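Local coordinates for putative pyridoxal phosphate-dependent transferase (Clostridium difficile, PDB 4DQ6), which belongs to the class I and II aminotransferase family, binds pyridoxal-5'-phosphate and probably acts as a transferase dependent on that cofactor, at residues 153-156 with 157-160; 172-175 with 176-179; 181-184 with 185-189; 290-293 with 294-297; 296-299 with 300-304. One frame throughout, in Å; residues are numbered along the deposited sequence. Where two conformers were deposited one is given.

Contact 1. Residues 153-156 with 157-160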
loop_
_atom_site.group_PDB
_atom_site.type_symbol
_atom_site.label_atom_id
_atom_site.label_comp_id
_atom_site.label_asym_id
_atom_site.label_seq_id
_atom_site.Cartn_x
_atom_site.Cartn_y
_atom_site.Cartn_z
ATOM N N MET A 153 -30.236 7.817 13.565
ATOM C CA MET A 153 -30.335 6.327 13.504
ATOM C C MET A 153 -31.742 5.789 13.708
ATOM O O MET A 153 -32.542 6.310 14.519
ATOM C CB MET A 153 -29.370 5.736 14.497
ATOM C CG MET A 153 -27.924 6.225 14.333
ATOM S SD MET A 153 -26.815 5.208 15.333
ATOM C CE MET A 153 -25.256 6.024 15.003
ATOM N N ASP A 154 -32.080 4.730 12.952
ATOM C CA ASP A 154 -33.364 4.088 13.127
ATOM C C ASP A 154 -33.196 2.878 14.056
ATOM O O ASP A 154 -32.991 1.762 13.609
ATOM C CB ASP A 154 -33.977 3.705 11.794
ATOM C CG ASP A 154 -35.420 3.257 11.914
ATOM O OD1 ASP A 154 -35.840 2.864 13.035
ATOM O OD2 ASP A 154 -36.161 3.305 10.889
ATOM N N TYR A 155 -33.283 3.137 15.356
ATOM C CA TYR A 155 -32.908 2.155 16.353
ATOM C C TYR A 155 -33.857 0.973 16.332
ATOM O O TYR A 155 -33.401 -0.160 16.551
ATOM C CB TYR A 155 -32.842 2.790 17.744
ATOM C CG TYR A 155 -31.765 3.835 17.894
ATOM C CD1 TYR A 155 -30.408 3.479 17.929
ATOM C CD2 TYR A 155 -32.100 5.151 17.950
ATOM C CE1 TYR A 155 -29.419 4.424 18.074
ATOM C CE2 TYR A 155 -31.102 6.099 18.100
ATOM C CZ TYR A 155 -29.786 5.722 18.122
ATOM O OH TYR A 155 -28.815 6.669 18.296
ATOM N N GLU A 156 -35.162 1.217 16.111
ATOM C CA GLU A 156 -36.143 0.154 15.956
ATOM C C GLU A 156 -35.778 -0.718 14.760
ATOM O O GLU A 156 -35.866 -1.939 14.843
ATOM C CB GLU A 156 -37.575 0.728 15.769
ATOM C CG GLU A 156 -38.698 -0.303 15.721
ATOM C CD GLU A 156 -40.081 0.310 15.487
ATOM O OE1 GLU A 156 -41.075 -0.247 15.994
ATOM O OE2 GLU A 156 -40.164 1.347 14.791
ATOM N N ASP A 157 -35.393 -0.102 13.642
ATOM C CA ASP A 157 -35.071 -0.871 12.434
ATOM C C ASP A 157 -33.840 -1.748 12.649
ATOM O O ASP A 157 -33.831 -2.929 12.230
ATOM C CB ASP A 157 -34.889 0.050 11.226
ATOM C CG ASP A 157 -34.776 -0.692 9.939
ATOM O OD1 ASP A 157 -35.770 -1.341 9.490
ATOM O OD2 ASP A 157 -33.661 -0.676 9.385
ATOM N N ILE A 158 -32.830 -1.188 13.329
ATOM C CA ILE A 158 -31.588 -1.907 13.674
ATOM C C ILE A 158 -31.947 -3.142 14.498
ATOM O O ILE A 158 -31.567 -4.277 14.154
ATOM C CB ILE A 158 -30.665 -1.066 14.533
ATOM C CG1 ILE A 158 -30.116 0.113 13.707
ATOM C CG2 ILE A 158 -29.482 -1.879 14.994
ATOM C CD1 ILE A 158 -29.263 1.132 14.483
ATOM N N GLU A 159 -32.722 -2.927 15.561
ATOM C CA GLU A 159 -33.230 -4.043 16.394
ATOM C C GLU A 159 -33.974 -5.097 15.586
ATOM O O GLU A 159 -33.761 -6.333 15.784
ATOM C CB GLU A 159 -34.179 -3.481 17.453
ATOM C CG GLU A 159 -33.491 -2.944 18.687
ATOM C CD GLU A 159 -33.080 -4.039 19.670
ATOM O OE1 GLU A 159 -33.255 -5.240 19.386
ATOM O OE2 GLU A 159 -32.559 -3.676 20.743
ATOM N N ASN A 160 -34.820 -4.640 14.670
ATOM C CA ASN A 160 -35.662 -5.535 13.872
ATOM C C ASN A 160 -34.844 -6.420 12.916
ATOM O O ASN A 160 -35.259 -7.499 12.530
ATOM C CB ASN A 160 -36.647 -4.718 13.045
ATOM C CG ASN A 160 -37.969 -4.481 13.767
ATOM O OD1 ASN A 160 -38.056 -4.716 14.972
ATOM N ND2 ASN A 160 -38.958 -3.916 13.072
HETATM O O HOH W 1 -37.464 -3.052 16.953
#
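With CG of Asp154 turned anti to the backbone N (chi1 -170°) and CG of Asp157 placed the same way (chi1 -171°), the two side chains cross at about a right angle, and the CG of Asp154 lies 3.3 Å from the CB of Asp157. This is an N-cap: Asp154 stands just before helix 155-161 and accepts a capping bond from the first turn. Asp157 N donates to Asp154 OD1 over 3.1 Å, reaching the oxygen from above the carboxylate plane rather than within it. The side chain thus supplies an acceptor for an NH of the first turn, and the negative charge at the helix start probably suits the local dipole. The carboxylate of Asp157 turns away from the cap to a salt bridge with Lys161 and a hydrogen bond with Ser141. On another flank, Ile158 lays its CG1 against Asp154 O at 3.3 Å, and its CD1 comes obliquely to the Tyr155 ring, 4.3 Å from Tyr155 CD1. Met153 CB rests over one face of that ring, whose hydroxyl is bonded to the backbone of Glu185 on the neighbouring helix 183-195. At the exposed end the helix carries on with its regular backbone bonds, and Asn160 N donates to Glu156 O at 2.9 Å.

Contact 2. Residues 172-175 with 176-179. With PLP (pyridoxal-5'-phosphate), chain C.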
loop_
_atom_site.group_PDB
_atom_site.type_symbol
_atom_site.label_atom_id
_atom_site.label_comp_id
_atom_site.label_asym_id
_atom_site.label_seq_id
_atom_site.Cartn_x
_atom_site.Cartn_y
_atom_site.Cartn_z
ATOM N N ASN A 172 -18.626 7.571 11.574
ATOM C CA ASN A 172 -18.680 8.602 12.631
ATOM C C ASN A 172 -17.504 9.512 12.578
ATOM O O ASN A 172 -16.474 9.126 13.034
ATOM C CB ASN A 172 -18.757 7.803 13.975
ATOM C CG ASN A 172 -18.706 8.633 15.242
ATOM O OD1 ASN A 172 -19.354 9.622 15.315
ATOM N ND2 ASN A 172 -17.992 8.121 16.310
ATOM N N PRO A 173 -17.685 10.734 12.053
ATOM C CA PRO A 173 -18.895 11.313 11.469
ATOM C C PRO A 173 -19.414 10.577 10.228
ATOM O O PRO A 173 -18.631 9.915 9.519
ATOM C CB PRO A 173 -18.460 12.726 11.059
ATOM C CG PRO A 173 -17.239 13.009 11.852
ATOM C CD PRO A 173 -16.572 11.711 12.107
ATOM N N HIS A 174 -20.703 10.720 9.930
ATOM C CA HIS A 174 -21.354 9.966 8.903
ATOM C C HIS A 174 -21.325 10.757 7.582
ATOM O O HIS A 174 -22.057 11.758 7.424
ATOM C CB HIS A 174 -22.753 9.625 9.341
ATOM C CG HIS A 174 -23.402 8.651 8.447
ATOM N ND1 HIS A 174 -23.706 7.365 8.856
ATOM C CD2 HIS A 174 -23.801 8.771 7.141
ATOM C CE1 HIS A 174 -24.269 6.729 7.797
ATOM N NE2 HIS A 174 -24.420 7.589 6.779
ATOM N N ASN A 175 -20.579 10.216 6.624
ATOM C CA ASN A 175 -20.547 10.689 5.230
ATOM C C ASN A 175 -21.598 9.911 4.442
ATOM O O ASN A 175 -21.546 8.677 4.433
ATOM C CB ASN A 175 -19.127 10.437 4.698
ATOM C CG ASN A 175 -19.014 10.463 3.208
ATOM O OD1 ASN A 175 -19.842 10.969 2.488
ATOM N ND2 ASN A 175 -17.853 9.945 2.716
ATOM N N PRO A 176 -22.589 10.566 3.801
ATOM C CA PRO A 176 -22.519 11.963 3.345
ATOM C C PRO A 176 -23.399 12.941 4.090
ATOM O O PRO A 176 -23.400 14.171 3.725
ATOM C CB PRO A 176 -23.019 11.826 1.889
ATOM C CG PRO A 176 -24.112 10.841 2.033
ATOM C CD PRO A 176 -23.531 9.807 2.945
ATOM N N VAL A 177 -24.189 12.485 5.042
ATOM C CA VAL A 177 -25.207 13.346 5.640
ATOM C C VAL A 177 -24.669 14.394 6.627
ATOM O O VAL A 177 -25.406 15.308 6.999
ATOM C CB VAL A 177 -26.359 12.574 6.243
ATOM C CG1 VAL A 177 -26.967 11.569 5.262
ATOM C CG2 VAL A 177 -26.005 11.904 7.563
ATOM N N GLY A 178 -23.452 14.196 7.071
ATOM C CA GLY A 178 -22.724 15.201 7.905
ATOM C C GLY A 178 -22.992 15.145 9.383
ATOM O O GLY A 178 -22.709 16.061 10.098
ATOM N N ARG A 179 -23.566 14.024 9.858
ATOM C CA ARG A 179 -23.910 13.832 11.296
ATOM C C ARG A 179 -22.650 13.555 12.145
ATOM O O ARG A 179 -21.880 12.651 11.830
ATOM C CB ARG A 179 -24.945 12.721 11.564
ATOM C CG ARG A 179 -26.416 13.071 11.306
ATOM C CD ARG A 179 -26.980 14.244 12.068
ATOM N NE ARG A 179 -26.480 14.338 13.435
ATOM C CZ ARG A 179 -26.932 13.709 14.502
ATOM N NH1 ARG A 179 -26.335 13.842 15.650
ATOM N NH2 ARG A 179 -27.978 12.896 14.384
HETATM N N1 PLP C . -14.055 6.125 5.048
HETATM C C2 PLP C . -14.888 7.186 4.791
HETATM C C2A PLP C . -16.192 7.417 5.492
HETATM C C3 PLP C . -14.533 8.182 3.805
HETATM O O3 PLP C . -15.345 9.195 3.536
HETATM C C4 PLP C . -13.275 8.041 3.089
HETATM C C4A PLP C . -12.875 9.013 2.010
HETATM C C5 PLP C . -12.444 6.894 3.426
HETATM C C6 PLP C . -12.879 5.964 4.398
HETATM C C5A PLP C . -11.131 6.756 2.721
HETATM O O4P PLP C . -10.835 5.401 2.786
HETATM P P PLP C . -9.331 4.992 2.348
HETATM O O1P PLP C . -8.493 5.354 3.524
HETATM O O2P PLP C . -9.547 3.452 2.066
HETATM O O3P PLP C . -9.046 5.926 1.132
#
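Two backbone hydrogen bonds draw His174 against the residues that follow it. His174 N donates in the carbonyl plane to Arg179 O at 3.0 Å, while Gly178 N reaches His174 O at 2.8 Å, nearly in line with the carbonyl bond. Gly178 has a positive phi of 85°, which helps the chain come back on itself. Among side-chain polar contacts, Asn175 ND2 donates to O3 of pyridoxal-5'-phosphate over 2.7 Å, and its OD1 is taken by Arg369, so both ends of the amide are held and its rotation is fixed. His174 NE2 bonds to the carbonyl of Pro122. The turn lies in the loop between strand 165-171 and helix 183-195 of this aminotransferase-family fold, and its Asn175 is part of the cofactor pocket; cis peptide bonds precede both Pro173 and Pro176. Apolar packing is lighter. Val177 CG2 meets His174 CD2 at 3.9 Å, obliquely to the imidazole, and the two side chains slant across one another. As for charges, the guanidinium of Arg179 runs out of the turn to salt bridges with Glu185 and Glu323, and its NH2 also donates to the carbonyl of Tyr151.

Contact 3. Residues 181-184 with 185-189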
loop_
_atom_site.group_PDB
_atom_site.type_symbol
_atom_site.label_atom_id
_atom_site.label_comp_id
_atom_site.label_asym_id
_atom_site.label_seq_id
_atom_site.Cartn_x
_atom_site.Cartn_y
_atom_site.Cartn_z
ATOM N N TRP A 181 -22.418 12.098 15.575
ATOM C CA TRP A 181 -23.308 11.463 16.535
ATOM C C TRP A 181 -22.997 11.944 17.946
ATOM O O TRP A 181 -21.816 12.078 18.334
ATOM C CB TRP A 181 -23.147 9.966 16.450
ATOM C CG TRP A 181 -23.387 9.396 15.044
ATOM C CD1 TRP A 181 -22.448 8.792 14.221
ATOM C CD2 TRP A 181 -24.601 9.437 14.259
ATOM N NE1 TRP A 181 -22.996 8.416 13.056
ATOM C CE2 TRP A 181 -24.277 8.828 12.970
ATOM C CE3 TRP A 181 -25.831 9.973 14.447
ATOM C CZ2 TRP A 181 -25.260 8.627 11.983
ATOM C CZ3 TRP A 181 -26.820 9.769 13.453
ATOM C CH2 TRP A 181 -26.499 9.187 12.226
ATOM N N THR A 182 -24.051 12.151 18.755
ATOM C CA THR A 182 -23.832 12.523 20.148
ATOM C C THR A 182 -23.519 11.268 20.986
ATOM O O THR A 182 -23.729 10.126 20.546
ATOM C CB THR A 182 -25.064 13.208 20.752
ATOM O OG1 THR A 182 -26.111 12.219 20.804
ATOM C CG2 THR A 182 -25.534 14.403 19.886
ATOM N N LYS A 183 -22.933 11.488 22.141
ATOM C CA LYS A 183 -22.630 10.374 23.045
ATOM C C LYS A 183 -23.856 9.568 23.293
ATOM O O LYS A 183 -23.804 8.340 23.248
ATOM C CB LYS A 183 -22.048 10.908 24.323
ATOM C CG LYS A 183 -21.750 9.804 25.322
ATOM C CD LYS A 183 -21.478 10.439 26.671
ATOM C CE LYS A 183 -20.030 10.873 26.718
ATOM N NZ LYS A 183 -19.119 9.685 26.754
ATOM N N ASP A 184 -24.978 10.227 23.551
ATOM C CA ASP A 184 -26.196 9.454 23.800
ATOM C C ASP A 184 -26.691 8.652 22.592
ATOM O O ASP A 184 -27.240 7.517 22.722
ATOM C CB ASP A 184 -27.320 10.328 24.342
ATOM C CG ASP A 184 -27.103 10.774 25.806
ATOM O OD1 ASP A 184 -26.209 10.253 26.496
ATOM O OD2 ASP A 184 -27.918 11.623 26.267
ATOM N N GLU A 185 -26.481 9.179 21.387
ATOM C CA GLU A 185 -26.830 8.408 20.202
ATOM C C GLU A 185 -25.928 7.181 20.046
ATOM O O GLU A 185 -26.362 6.100 19.661
ATOM C CB GLU A 185 -26.779 9.250 18.928
ATOM C CG GLU A 185 -27.916 10.219 18.778
ATOM C CD GLU A 185 -27.730 11.170 17.608
ATOM O OE1 GLU A 185 -26.701 11.830 17.600
ATOM O OE2 GLU A 185 -28.634 11.230 16.735
ATOM N N LEU A 186 -24.658 7.349 20.364
ATOM C CA LEU A 186 -23.691 6.268 20.266
ATOM C C LEU A 186 -23.889 5.242 21.367
ATOM O O LEU A 186 -23.812 4.020 21.113
ATOM C CB LEU A 186 -22.286 6.831 20.340
ATOM C CG LEU A 186 -21.911 7.706 19.139
ATOM C CD1 LEU A 186 -20.634 8.464 19.475
ATOM C CD2 LEU A 186 -21.750 6.832 17.900
ATOM N N LYS A 187 -24.265 5.704 22.553
ATOM C CA LYS A 187 -24.603 4.751 23.640
ATOM C C LYS A 187 -25.763 3.886 23.263
ATOM O O LYS A 187 -25.737 2.689 23.504
ATOM C CB LYS A 187 -24.986 5.510 24.893
ATOM C CG LYS A 187 -23.795 6.096 25.604
ATOM C CD LYS A 187 -24.260 7.037 26.726
ATOM C CE LYS A 187 -23.218 7.102 27.825
ATOM N NZ LYS A 187 -23.910 7.319 29.128
ATOM N N LYS A 188 -26.792 4.486 22.676
ATOM C CA LYS A 188 -27.965 3.657 22.322
ATOM C C LYS A 188 -27.589 2.584 21.310
ATOM O O LYS A 188 -27.971 1.426 21.438
ATOM C CB LYS A 188 -29.101 4.543 21.846
ATOM C CG LYS A 188 -30.442 3.816 21.835
ATOM C CD LYS A 188 -31.560 4.835 21.707
ATOM C CE LYS A 188 -32.850 4.191 21.283
ATOM N NZ LYS A 188 -33.482 3.505 22.428
ATOM N N LEU A 189 -26.783 2.921 20.313
ATOM C CA LEU A 189 -26.321 1.948 19.318
ATOM C C LEU A 189 -25.439 0.888 19.953
ATOM O O LEU A 189 -25.558 -0.297 19.660
ATOM C CB LEU A 189 -25.532 2.651 18.189
ATOM C CG LEU A 189 -24.828 1.789 17.136
ATOM C CD1 LEU A 189 -25.899 0.927 16.407
ATOM C CD2 LEU A 189 -23.931 2.760 16.281
#
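Glu185 reaches back along the chain to Thr182, and the tight part of the contact is built from their reciprocal bonds. Thr182 N donates almost straight, at 176°, to the anti lone pair of Glu185 OE1 over 2.9 Å; in return Glu185 N donates to Thr182 OG1 at 3.1 Å. The hydroxyl sits between the backbone N and the carbonyl carbon (chi1 66°), where it faces that NH, and it adds a weak bond of its own to the same carboxylate oxygen. A salt bridge from Arg179 to Glu185 OE1 further anchors the group. Beside it the carboxylate approaches the Trp181 indole at its edge, OE1 lying 3.8 Å from Trp181 CE3, with the two planes 72° apart. Inward, Trp181 CB packs on Leu186 CG at 3.7 Å, and the indole NE1 is bonded to the carbonyl of Cys171. The outer flank is looser: the aliphatic chains of Lys183 and Lys187 cross aslant with Lys183 CD 3.9 Å from Lys187 CE, and Asp184 runs alongside Lys187 with its OD1 4.6 Å from Lys187 NZ, beyond a salt bridge. The reciprocal pair Thr182 and Glu185 is a capping box, here opening helix 183-195 of the beta-alpha-beta unit between strands 165-171 and 199-203.

Contact 4. Residues 290-293 with 294-297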
loop_
_atom_site.group_PDB
_atom_site.type_symbol
_atom_site.label_atom_id
_atom_site.label_comp_id
_atom_site.label_asym_id
_atom_site.label_seq_id
_atom_site.Cartn_x
_atom_site.Cartn_y
_atom_site.Cartn_z
ATOM N N SER A 290 -2.383 24.008 14.240
ATOM C CA SER A 290 -2.724 25.375 13.899
ATOM C C SER A 290 -3.307 25.490 12.481
ATOM O O SER A 290 -4.290 26.192 12.267
ATOM C CB SER A 290 -1.548 26.313 14.124
ATOM O OG SER A 290 -1.342 26.490 15.519
ATOM N N TRP A 291 -2.708 24.788 11.536
ATOM C CA TRP A 291 -3.295 24.659 10.193
ATOM C C TRP A 291 -4.681 24.074 10.224
ATOM O O TRP A 291 -5.596 24.634 9.583
ATOM C CB TRP A 291 -2.353 23.881 9.267
ATOM C CG TRP A 291 -2.872 23.806 7.880
ATOM C CD1 TRP A 291 -2.596 24.662 6.789
ATOM C CD2 TRP A 291 -3.824 22.808 7.366
ATOM N NE1 TRP A 291 -3.278 24.240 5.688
ATOM C CE2 TRP A 291 -4.040 23.148 5.964
ATOM C CE3 TRP A 291 -4.494 21.718 7.906
ATOM C CZ2 TRP A 291 -4.857 22.425 5.147
ATOM C CZ3 TRP A 291 -5.311 20.989 7.068
ATOM C CH2 TRP A 291 -5.514 21.344 5.721
ATOM N N LEU A 292 -4.894 22.996 11.005
ATOM C CA LEU A 292 -6.186 22.429 11.063
ATOM C C LEU A 292 -7.256 23.409 11.626
ATOM O O LEU A 292 -8.334 23.535 11.055
ATOM C CB LEU A 292 -6.171 21.143 11.888
ATOM C CG LEU A 292 -7.539 20.598 12.172
ATOM C CD1 LEU A 292 -8.311 20.137 10.924
ATOM C CD2 LEU A 292 -7.445 19.362 13.087
ATOM N N GLU A 293 -6.923 24.165 12.666
ATOM C CA GLU A 293 -7.903 25.081 13.241
ATOM C C GLU A 293 -8.242 26.173 12.193
ATOM O O GLU A 293 -9.407 26.577 12.047
ATOM C CB GLU A 293 -7.412 25.654 14.571
ATOM C CG GLU A 293 -7.343 24.634 15.705
ATOM C CD GLU A 293 -8.669 24.024 16.124
ATOM O OE1 GLU A 293 -9.744 24.679 16.020
ATOM O OE2 GLU A 293 -8.677 22.861 16.606
ATOM N N SER A 294 -7.243 26.631 11.455
ATOM C CA SER A 294 -7.449 27.661 10.421
ATOM C C SER A 294 -8.282 27.118 9.267
ATOM O O SER A 294 -9.172 27.796 8.798
ATOM C CB SER A 294 -6.124 28.207 9.903
ATOM O OG SER A 294 -6.240 29.397 9.082
ATOM N N PHE A 295 -8.040 25.843 8.870
ATOM C CA PHE A 295 -8.790 25.215 7.817
ATOM C C PHE A 295 -10.254 25.111 8.280
ATOM O O PHE A 295 -11.155 25.398 7.488
ATOM C CB PHE A 295 -8.281 23.775 7.537
ATOM C CG PHE A 295 -9.271 22.908 6.830
ATOM C CD1 PHE A 295 -9.514 23.079 5.505
ATOM C CD2 PHE A 295 -9.999 21.924 7.491
ATOM C CE1 PHE A 295 -10.434 22.311 4.824
ATOM C CE2 PHE A 295 -10.904 21.143 6.811
ATOM C CZ PHE A 295 -11.145 21.307 5.504
ATOM N N LEU A 296 -10.502 24.758 9.548
ATOM C CA LEU A 296 -11.878 24.559 10.006
ATOM C C LEU A 296 -12.650 25.865 10.036
ATOM O O LEU A 296 -13.848 25.913 9.755
ATOM C CB LEU A 296 -11.892 23.862 11.333
ATOM C CG LEU A 296 -11.500 22.378 11.387
ATOM C CD1 LEU A 296 -11.359 21.980 12.841
ATOM C CD2 LEU A 296 -12.503 21.459 10.658
ATOM N N GLU A 297 -11.959 26.954 10.318
ATOM C CA GLU A 297 -12.594 28.288 10.187
ATOM C C GLU A 297 -12.965 28.661 8.728
ATOM O O GLU A 297 -14.055 29.126 8.439
ATOM C CB GLU A 297 -11.658 29.337 10.768
ATOM C CG GLU A 297 -11.641 29.282 12.266
ATOM C CD GLU A 297 -12.779 30.086 12.899
ATOM O OE1 GLU A 297 -13.576 30.707 12.152
ATOM O OE2 GLU A 297 -12.881 30.085 14.154
#
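Phe295 follows Trp291 by one helical turn, and its side chain is a good example of how an aromatic ring is placed by its first atoms. At CB it meets backbone and ring together: Phe295 CB is 3.5 Å from Trp291 O, and it sits over one face of the indole, 4.1 Å from the centroid of the six-membered ring and only 12° off the normal, a CH-pi contact. From CB the chain turns with CG anti to the backbone N (chi1 160°), carrying the phenyl ring outward from the helix, in the same general direction as the indole. Its ring plane is within 6° of that of the indole, but with centroids 5.5 Å apart the two are offset so far that little of one ring lies above the other. Beyond CG, Phe295 CD2 comes 4.2 Å from Leu292 CD1; that methyl and Trp291 CH2 both lie obliquely to the phenyl ring, which reaches on to Met42, while Tyr6 meets the indole edge-to-face. Leu292 CD1 in turn packs on Leu296 CG at 3.9 Å. Another side of this turn is charged, with salt bridges from Glu293 to Arg83 and from Glu297 to Lys212. Beneath the side chains the backbone is regular, Phe295 N donating to Trp291 O at 2.8 Å and Leu296 N to Leu292 O at 2.9 Å. Spacing of i to i+4 is that of an alpha-helix; with its apolar side inward and its glutamates on another side, helix 289-313 is consistent with an amphipathic one.

Contact 5. Residues 296-299 with 300-304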
loop_
_atom_site.group_PDB
_atom_site.type_symbol
_atom_site.label_atom_id
_atom_site.label_comp_id
_atom_site.label_asym_id
_atom_site.label_seq_id
_atom_site.Cartn_x
_atom_site.Cartn_y
_atom_site.Cartn_z
ATOM N N LEU A 296 -10.502 24.758 9.548
ATOM C CA LEU A 296 -11.878 24.559 10.006
ATOM C C LEU A 296 -12.650 25.865 10.036
ATOM O O LEU A 296 -13.848 25.913 9.755
ATOM C CB LEU A 296 -11.892 23.862 11.333
ATOM C CG LEU A 296 -11.500 22.378 11.387
ATOM C CD1 LEU A 296 -11.359 21.980 12.841
ATOM C CD2 LEU A 296 -12.503 21.459 10.658
ATOM N N GLU A 297 -11.959 26.954 10.318
ATOM C CA GLU A 297 -12.594 28.288 10.187
ATOM C C GLU A 297 -12.965 28.661 8.728
ATOM O O GLU A 297 -14.055 29.126 8.439
ATOM C CB GLU A 297 -11.658 29.337 10.768
ATOM C CG GLU A 297 -11.641 29.282 12.266
ATOM C CD GLU A 297 -12.779 30.086 12.899
ATOM O OE1 GLU A 297 -13.576 30.707 12.152
ATOM O OE2 GLU A 297 -12.881 30.085 14.154
ATOM N N TYR A 298 -12.031 28.374 7.829
ATOM C CA TYR A 298 -12.265 28.580 6.419
ATOM C C TYR A 298 -13.425 27.717 5.889
ATOM O O TYR A 298 -14.241 28.192 5.170
ATOM C CB TYR A 298 -10.969 28.383 5.636
ATOM C CG TYR A 298 -11.020 28.950 4.225
ATOM C CD1 TYR A 298 -10.724 30.253 4.020
ATOM C CD2 TYR A 298 -11.505 28.218 3.135
ATOM C CE1 TYR A 298 -10.739 30.834 2.764
ATOM C CE2 TYR A 298 -11.525 28.775 1.831
ATOM C CZ TYR A 298 -11.155 30.111 1.665
ATOM O OH TYR A 298 -11.217 30.636 0.371
ATOM N N LEU A 299 -13.466 26.438 6.296
ATOM C CA LEU A 299 -14.488 25.543 5.859
ATOM C C LEU A 299 -15.830 25.994 6.345
ATOM O O LEU A 299 -16.778 25.987 5.579
ATOM C CB LEU A 299 -14.185 24.173 6.438
ATOM C CG LEU A 299 -15.262 23.150 6.210
ATOM C CD1 LEU A 299 -15.359 22.964 4.720
ATOM C CD2 LEU A 299 -14.835 21.885 6.949
ATOM N N GLU A 300 -15.924 26.358 7.618
ATOM C CA GLU A 300 -17.215 26.751 8.133
ATOM C C GLU A 300 -17.736 28.001 7.445
ATOM O O GLU A 300 -18.936 28.134 7.157
ATOM C CB GLU A 300 -17.204 26.902 9.643
ATOM C CG GLU A 300 -18.633 27.036 10.197
ATOM C CD GLU A 300 -18.858 26.437 11.599
ATOM O OE1 GLU A 300 -17.897 25.912 12.221
ATOM O OE2 GLU A 300 -20.046 26.505 12.066
ATOM N N SER A 301 -16.840 28.910 7.117
ATOM C CA SER A 301 -17.262 30.060 6.334
ATOM C C SER A 301 -17.756 29.689 4.941
ATOM O O SER A 301 -18.800 30.147 4.478
ATOM C CB SER A 301 -16.093 31.011 6.265
ATOM O OG SER A 301 -16.459 32.226 5.615
ATOM N N ASN A 302 -17.028 28.815 4.245
ATOM C CA ASN A 302 -17.508 28.241 2.954
ATOM C C ASN A 302 -18.910 27.640 3.085
ATOM O O ASN A 302 -19.721 27.810 2.214
ATOM C CB ASN A 302 -16.567 27.171 2.377
ATOM C CG ASN A 302 -15.479 27.736 1.439
ATOM O OD1 ASN A 302 -15.277 28.997 1.300
ATOM N ND2 ASN A 302 -14.680 26.820 0.881
ATOM N N ILE A 303 -19.118 26.844 4.154
ATOM C CA ILE A 303 -20.399 26.167 4.366
ATOM C C ILE A 303 -21.526 27.184 4.547
ATOM O O ILE A 303 -22.552 27.115 3.879
ATOM C CB ILE A 303 -20.275 25.199 5.535
ATOM C CG1 ILE A 303 -19.494 23.968 5.123
ATOM C CG2 ILE A 303 -21.669 24.842 6.025
ATOM C CD1 ILE A 303 -18.974 23.125 6.277
ATOM N N ASP A 304 -21.281 28.166 5.388
ATOM C CA ASP A 304 -22.256 29.230 5.628
ATOM C C ASP A 304 -22.546 30.029 4.330
ATOM O O ASP A 304 -23.690 30.295 4.006
ATOM C CB ASP A 304 -21.758 30.114 6.767
ATOM C CG ASP A 304 -21.867 29.479 8.115
ATOM O OD1 ASP A 304 -22.613 28.473 8.272
ATOM O OD2 ASP A 304 -21.196 29.988 9.013
HETATM O O HOH W 2 -15.268 25.793 12.302
HETATM O O HOH W 3 -14.078 30.405 3.585
#
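Water joins Glu300 to Leu296 and Asn302 to Tyr298 across one helical turn. One water donates to Leu296 O and, at 2.6 Å, to Glu300 OE1; the carboxylate is also engaged by the salt bridge of its OE2 with Lys321. A second donates to Tyr298 O at 2.7 Å and to Asn302 OD1 at 2.9 Å, and stands over the centre of one face of the Tyr298 ring. Asn302 is held beyond the turn too, OD1 by Arg376 and ND2 by the carbonyls of Cys374 and Leu372, so its amide is gripped at both ends, while Tyr298 OH is bonded to Asn9. Under these bridges the alpha-helix 289-313 keeps its i to i+4 pattern, with Asn302 N donating to Tyr298 O at 3.0 Å along a nearly straight N-H line (172°). The Tyr298 ring and the amide planes stand 63° apart, and Asn302 OD1 comes obliquely to the ring, 3.8 Å from Tyr298 CE2. On the apolar flank, Leu299 has CG anti to its own N (chi1 173°), which directs the branch along the helix toward Ile303: Leu299 CG meets Ile303 CD1 at 3.7 Å, with the two side chains at a slant.

In the fold
Contacts 1, 2 and 3 form one connected group, with Glu185 of contact 3 bonded to both others. Packing adds to this: Tyr155 CD2 lies 3.5 Å from Lys188 CE, Met153 CE 3.6 Å from Trp181 CD2, and His174 ND1 3.7 Å from Trp181 CZ2. Only contact 2 includes a residue of the cofactor pocket; the side chain of Trp181 in contact 3 lies about 10 Å from pyridoxal-5'-phosphate. Contacts 4 and 5 share Leu296 and Glu297 on helix 289-313. Their centres are about 20 Å and 17 Å from that of contact 2, without touching it, and the side chains of Phe295 and Leu299 each lie about 13 Å from a bound pyridoxal-5'-phosphate. Contacts 1 and 4 sit on opposite sides of the chain's centre.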